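PDB 1NFG: D-hydantoinase from Ralstonia pickettii, which probably catalyses the stereospecific, zinc-dependent hydrolysis of the cyclic amide bond of D-hydantoin derivatives. Local coordinates for residues D387-I401 / G417-G431. Numbering follows the deposited sequence.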
loop_
_atom_site.group_PDB
_atom_site.type_symbol
_atom_site.label_atom_id
_atom_site.label_comp_id
_atom_site.label_asym_id
_atom_site.label_seq_id
_atom_site.Cartn_x
_atom_site.Cartn_y
_atom_site.Cartn_z
ATOM N N ASP A 387 4.263 35.803 24.048
ATOM C CA ASP A 387 3.252 36.389 24.907
ATOM C C ASP A 387 3.428 35.512 26.135
ATOM O O ASP A 387 3.807 34.352 26.009
ATOM C CB ASP A 387 1.848 36.183 24.341
ATOM C CG ASP A 387 1.506 37.166 23.245
ATOM O OD1 ASP A 387 2.380 37.972 22.860
ATOM O OD2 ASP A 387 0.350 37.127 22.768
ATOM N N ALA A 388 3.167 36.045 27.316
ATOM C CA ALA A 388 3.325 35.243 28.511
ATOM C C ALA A 388 2.105 34.366 28.745
ATOM O O ALA A 388 1.410 34.511 29.750
ATOM C CB ALA A 388 3.580 36.139 29.713
ATOM N N ASP A 389 1.837 33.469 27.801
ATOM C CA ASP A 389 0.713 32.536 27.919
ATOM C C ASP A 389 1.370 31.299 28.533
ATOM O O ASP A 389 2.121 30.581 27.865
ATOM C CB ASP A 389 0.131 32.217 26.540
ATOM C CG ASP A 389 -0.453 33.443 25.838
ATOM O OD1 ASP A 389 -0.218 34.584 26.288
ATOM O OD2 ASP A 389 -1.146 33.263 24.811
ATOM N N ILE A 390 1.083 31.048 29.804
ATOM C CA ILE A 390 1.725 29.957 30.511
ATOM C C ILE A 390 0.818 29.068 31.344
ATOM O O ILE A 390 -0.216 29.506 31.837
ATOM C CB ILE A 390 2.813 30.546 31.432
ATOM C CG1 ILE A 390 3.866 31.247 30.577
ATOM C CG2 ILE A 390 3.432 29.467 32.310
ATOM C CD1 ILE A 390 4.864 32.025 31.389
ATOM N N VAL A 391 1.226 27.810 31.496
ATOM C CA VAL A 391 0.490 26.848 32.302
ATOM C C VAL A 391 1.479 26.213 33.257
ATOM O O VAL A 391 2.515 25.702 32.827
ATOM C CB VAL A 391 -0.115 25.709 31.465
ATOM C CG1 VAL A 391 -0.952 24.799 32.360
ATOM C CG2 VAL A 391 -0.949 26.275 30.344
ATOM N N LEU A 392 1.169 26.258 34.548
ATOM C CA LEU A 392 2.026 25.653 35.556
ATOM C C LEU A 392 1.403 24.302 35.871
ATOM O O LEU A 392 0.354 24.213 36.518
ATOM C CB LEU A 392 2.104 26.543 36.796
ATOM C CG LEU A 392 2.648 27.945 36.480
ATOM C CD1 LEU A 392 2.924 28.679 37.777
ATOM C CD2 LEU A 392 3.927 27.846 35.640
ATOM N N TRP A 393 2.069 23.255 35.388
ATOM C CA TRP A 393 1.605 21.880 35.515
ATOM C C TRP A 393 2.196 21.105 36.688
ATOM O O TRP A 393 3.398 21.153 36.942
ATOM C CB TRP A 393 1.911 21.160 34.197
ATOM C CG TRP A 393 1.040 19.979 33.886
ATOM C CD1 TRP A 393 1.203 18.693 34.323
ATOM C CD2 TRP A 393 -0.140 19.980 33.074
ATOM N NE1 TRP A 393 0.197 17.894 33.831
ATOM C CE2 TRP A 393 -0.640 18.660 33.062
ATOM C CE3 TRP A 393 -0.823 20.970 32.353
ATOM C CZ2 TRP A 393 -1.797 18.305 32.356
ATOM C CZ3 TRP A 393 -1.970 20.616 31.653
ATOM C CH2 TRP A 393 -2.445 19.293 31.660
ATOM N N ASP A 394 1.331 20.394 37.405
ATOM C CA ASP A 394 1.749 19.571 38.536
ATOM C C ASP A 394 1.699 18.135 38.030
ATOM O O ASP A 394 0.634 17.519 38.005
ATOM C CB ASP A 394 0.776 19.719 39.705
ATOM C CG ASP A 394 1.235 18.969 40.945
ATOM O OD1 ASP A 394 1.906 17.922 40.805
ATOM O OD2 ASP A 394 0.913 19.430 42.062
ATOM N N PRO A 395 2.850 17.582 37.621
ATOM C CA PRO A 395 2.910 16.211 37.108
ATOM C C PRO A 395 2.497 15.103 38.074
ATOM O O PRO A 395 2.131 14.015 37.638
ATOM C CB PRO A 395 4.363 16.080 36.659
ATOM C CG PRO A 395 5.082 16.947 37.633
ATOM C CD PRO A 395 4.198 18.171 37.691
ATOM N N GLU A 396 2.537 15.371 39.374
ATOM C CA GLU A 396 2.178 14.351 40.357
ATOM C C GLU A 396 0.729 14.392 40.806
ATOM O O GLU A 396 0.199 13.402 41.313
ATOM C CB GLU A 396 3.074 14.457 41.591
ATOM C CG GLU A 396 4.548 14.270 41.304
ATOM C CD GLU A 396 4.817 13.088 40.390
ATOM O OE1 GLU A 396 4.300 11.979 40.669
ATOM O OE2 GLU A 396 5.552 13.274 39.392
ATOM N N ALA A 397 0.086 15.536 40.627
ATOM C CA ALA A 397 -1.302 15.683 41.036
ATOM C C ALA A 397 -2.223 14.649 40.384
ATOM O O ALA A 397 -2.257 14.504 39.158
ATOM C CB ALA A 397 -1.783 17.090 40.716
ATOM N N GLU A 398 -2.961 13.923 41.215
ATOM C CA GLU A 398 -3.902 12.919 40.734
ATOM C C GLU A 398 -5.317 13.414 40.957
ATOM O O GLU A 398 -5.591 14.117 41.926
ATOM C CB GLU A 398 -3.679 11.593 41.453
ATOM C CG GLU A 398 -2.581 10.762 40.821
ATOM C CD GLU A 398 -2.096 9.654 41.721
ATOM O OE1 GLU A 398 -2.940 8.912 42.271
ATOM O OE2 GLU A 398 -0.863 9.525 41.873
ATOM N N MET A 399 -6.222 13.044 40.061
ATOM C CA MET A 399 -7.595 13.509 40.161
ATOM C C MET A 399 -8.535 12.746 39.240
ATOM O O MET A 399 -8.116 12.197 38.221
ATOM C CB MET A 399 -7.622 14.993 39.806
ATOM C CG MET A 399 -8.938 15.521 39.295
ATOM S SD MET A 399 -8.645 16.992 38.299
ATOM C CE MET A 399 -8.255 18.178 39.591
ATOM N N VAL A 400 -9.808 12.706 39.613
ATOM C CA VAL A 400 -10.812 12.043 38.798
ATOM C C VAL A 400 -11.604 13.134 38.107
ATOM O O VAL A 400 -12.093 14.058 38.761
ATOM C CB VAL A 400 -11.791 11.226 39.636
ATOM C CG1 VAL A 400 -12.911 10.702 38.743
ATOM C CG2 VAL A 400 -11.063 10.083 40.311
ATOM N N ILE A 401 -11.738 13.034 36.791
ATOM C CA ILE A 401 -12.485 14.043 36.064
ATOM C C ILE A 401 -13.980 13.896 36.298
ATOM O O ILE A 401 -14.578 12.874 35.969
ATOM C CB ILE A 401 -12.189 13.986 34.558
ATOM C CG1 ILE A 401 -10.714 14.322 34.328
ATOM C CG2 ILE A 401 -13.094 14.961 33.810
ATOM C CD1 ILE A 401 -10.345 14.529 32.889
ATOM N N GLY A 417 -15.297 10.251 35.030
ATOM C CA GLY A 417 -14.770 9.051 35.647
ATOM C C GLY A 417 -13.304 8.741 35.404
ATOM O O GLY A 417 -12.733 7.928 36.123
ATOM N N HIS A 418 -12.685 9.373 34.412
ATOM C CA HIS A 418 -11.276 9.100 34.130
ATOM C C HIS A 418 -10.332 9.613 35.210
ATOM O O HIS A 418 -10.426 10.763 35.645
ATOM C CB HIS A 418 -10.851 9.702 32.782
ATOM C CG HIS A 418 -11.431 9.003 31.590
ATOM N ND1 HIS A 418 -10.655 8.542 30.548
ATOM C CD2 HIS A 418 -12.715 8.717 31.257
ATOM C CE1 HIS A 418 -11.434 8.006 29.624
ATOM N NE2 HIS A 418 -12.689 8.100 30.028
ATOM N N LYS A 419 -9.423 8.746 35.644
ATOM C CA LYS A 419 -8.436 9.117 36.647
ATOM C C LYS A 419 -7.235 9.644 35.881
ATOM O O LYS A 419 -6.764 9.008 34.940
ATOM C CB LYS A 419 -8.041 7.905 37.497
ATOM C CG LYS A 419 -9.186 7.363 38.353
ATOM C CD LYS A 419 -8.736 6.232 39.276
ATOM C CE LYS A 419 -8.280 5.012 38.488
ATOM N NZ LYS A 419 -7.768 3.943 39.389
ATOM N N VAL A 420 -6.749 10.815 36.271
ATOM C CA VAL A 420 -5.613 11.413 35.588
ATOM C C VAL A 420 -4.487 11.775 36.535
ATOM O O VAL A 420 -4.704 11.975 37.731
ATOM C CB VAL A 420 -6.034 12.695 34.827
ATOM C CG1 VAL A 420 -7.113 12.363 33.837
ATOM C CG2 VAL A 420 -6.532 13.754 35.801
ATOM N N LYS A 421 -3.283 11.852 35.987
ATOM C CA LYS A 421 -2.106 12.218 36.755
ATOM C C LYS A 421 -1.472 13.361 35.974
ATOM O O LYS A 421 -1.015 13.174 34.843
ATOM C CB LYS A 421 -1.145 11.034 36.853
ATOM C CG LYS A 421 0.081 11.299 37.705
ATOM C CD LYS A 421 1.016 10.103 37.678
ATOM C CE LYS A 421 2.326 10.398 38.383
ATOM N NZ LYS A 421 3.283 9.265 38.243
ATOM N N GLY A 422 -1.461 14.547 36.573
ATOM C CA GLY A 422 -0.910 15.711 35.901
ATOM C C GLY A 422 -2.057 16.669 35.646
ATOM O O GLY A 422 -2.873 16.453 34.746
ATOM N N VAL A 423 -2.117 17.733 36.441
ATOM C CA VAL A 423 -3.191 18.713 36.345
ATOM C C VAL A 423 -2.709 20.159 36.200
ATOM O O VAL A 423 -1.670 20.534 36.745
ATOM C CB VAL A 423 -4.083 18.613 37.602
ATOM C CG1 VAL A 423 -5.119 19.716 37.615
ATOM C CG2 VAL A 423 -4.746 17.253 37.648
ATOM N N PRO A 424 -3.456 20.988 35.442
ATOM C CA PRO A 424 -3.084 22.399 35.254
ATOM C C PRO A 424 -3.385 23.079 36.589
ATOM O O PRO A 424 -4.455 22.856 37.171
ATOM C CB PRO A 424 -4.045 22.882 34.166
ATOM C CG PRO A 424 -4.528 21.627 33.509
ATOM C CD PRO A 424 -4.638 20.647 34.633
ATOM N N LYS A 425 -2.465 23.902 37.084
ATOM C CA LYS A 425 -2.697 24.557 38.371
ATOM C C LYS A 425 -2.978 26.047 38.297
ATOM O O LYS A 425 -3.996 26.511 38.808
ATOM C CB LYS A 425 -1.531 24.277 39.322
ATOM C CG LYS A 425 -1.638 22.908 39.976
ATOM C CD LYS A 425 -2.995 22.779 40.628
ATOM C CE LYS A 425 -3.138 21.496 41.406
ATOM N NZ LYS A 425 -4.489 21.423 42.035
ATOM N N THR A 426 -2.080 26.803 37.683
ATOM C CA THR A 426 -2.314 28.227 37.546
ATOM C C THR A 426 -1.960 28.589 36.108
ATOM O O THR A 426 -0.990 28.067 35.547
ATOM C CB THR A 426 -1.485 29.063 38.565
ATOM O OG1 THR A 426 -0.152 29.241 38.088
ATOM C CG2 THR A 426 -1.433 28.362 39.903
ATOM N N VAL A 427 -2.769 29.468 35.515
ATOM C CA VAL A 427 -2.595 29.879 34.128
ATOM C C VAL A 427 -2.422 31.382 33.943
ATOM O O VAL A 427 -3.087 32.182 34.610
ATOM C CB VAL A 427 -3.811 29.429 33.293
ATOM C CG1 VAL A 427 -3.583 29.737 31.817
ATOM C CG2 VAL A 427 -4.058 27.948 33.507
ATOM N N LEU A 428 -1.533 31.755 33.027
ATOM C CA LEU A 428 -1.276 33.154 32.719
ATOM C C LEU A 428 -1.567 33.439 31.250
ATOM O O LEU A 428 -1.181 32.672 30.368
ATOM C CB LEU A 428 0.178 33.534 33.015
ATOM C CG LEU A 428 0.603 33.686 34.477
ATOM C CD1 LEU A 428 0.655 32.328 35.148
ATOM C CD2 LEU A 428 1.969 34.356 34.541
ATOM N N LEU A 429 -2.254 34.550 31.003
ATOM C CA LEU A 429 -2.598 34.975 29.655
ATOM C C LEU A 429 -1.883 36.287 29.430
ATOM O O LEU A 429 -2.221 37.290 30.044
ATOM C CB LEU A 429 -4.113 35.172 29.529
ATOM C CG LEU A 429 -4.630 35.756 28.209
ATOM C CD1 LEU A 429 -4.201 34.887 27.038
ATOM C CD2 LEU A 429 -6.144 35.859 28.263
ATOM N N ARG A 430 -0.890 36.290 28.555
ATOM C CA ARG A 430 -0.142 37.510 28.301
ATOM C C ARG A 430 0.253 38.215 29.597
ATOM O O ARG A 430 0.044 39.418 29.756
ATOM C CB ARG A 430 -0.948 38.457 27.408
ATOM C CG ARG A 430 -0.666 38.252 25.929
ATOM C CD ARG A 430 -1.530 39.105 25.019
ATOM N NE ARG A 430 -2.948 38.790 25.151
ATOM C CZ ARG A 430 -3.797 39.477 25.910
ATOM N NH1 ARG A 430 -3.367 40.524 26.603
ATOM N NH2 ARG A 430 -5.076 39.125 25.973
ATOM N N GLY A 431 0.811 37.450 30.530
ATOM C CA GLY A 431 1.259 38.030 31.779
ATOM C C GLY A 431 0.282 38.047 32.932
ATOM O O GLY A 431 0.698 38.015 34.089
#
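W393 lies against P424 where 390-400 and 419-429 pair as a long antiparallel ribbon, part of the β-sandwich domain that accompanies the TIM barrel in hydantoinases. The bridges I390 with L428 and V391 with V427 set the register; between D394 and E398 it shifts by two residues, a β bulge at the corner through P395 and E396.

The tightly packed part is the buried pairing of W393 with P424. P424 CD sits 4.2 Å from the centroid of the six-membered indole ring and 21° off its normal, a CH-π contact over the face. With W393 CG anti to the backbone N (chi1 -155°), the ring lies alongside the proline on the V391 side of the ribbon, where F50 and Y348 also meet it. Strand 48-58 pairs with the other edge of 390-400.

Beyond the bulge, E398, M399 and V400 form the solvent side, whereas I401 CD1 packs on V420 CG1 (4.0 Å), both residues buried against M346 of helix 343-352. M399 crosses V423 at about a right angle, and its bend at chi3 brings CE to 4.0 Å from V423 CG1. The extended K421 chain runs past P395 O and E398 CG to a long salt bridge, NZ to E396 OE1 at 3.8 Å. Backbone bonds still hold this arm, V420 N to M399 O among them (2.8 Å). At the corner, D394 OD1 accepts from E396 N at 3.0 Å, an Asx turn, which A397 N extends to an Asx motif, also at 3.0 Å from OD1 but approaching from 70° above the carboxylate plane.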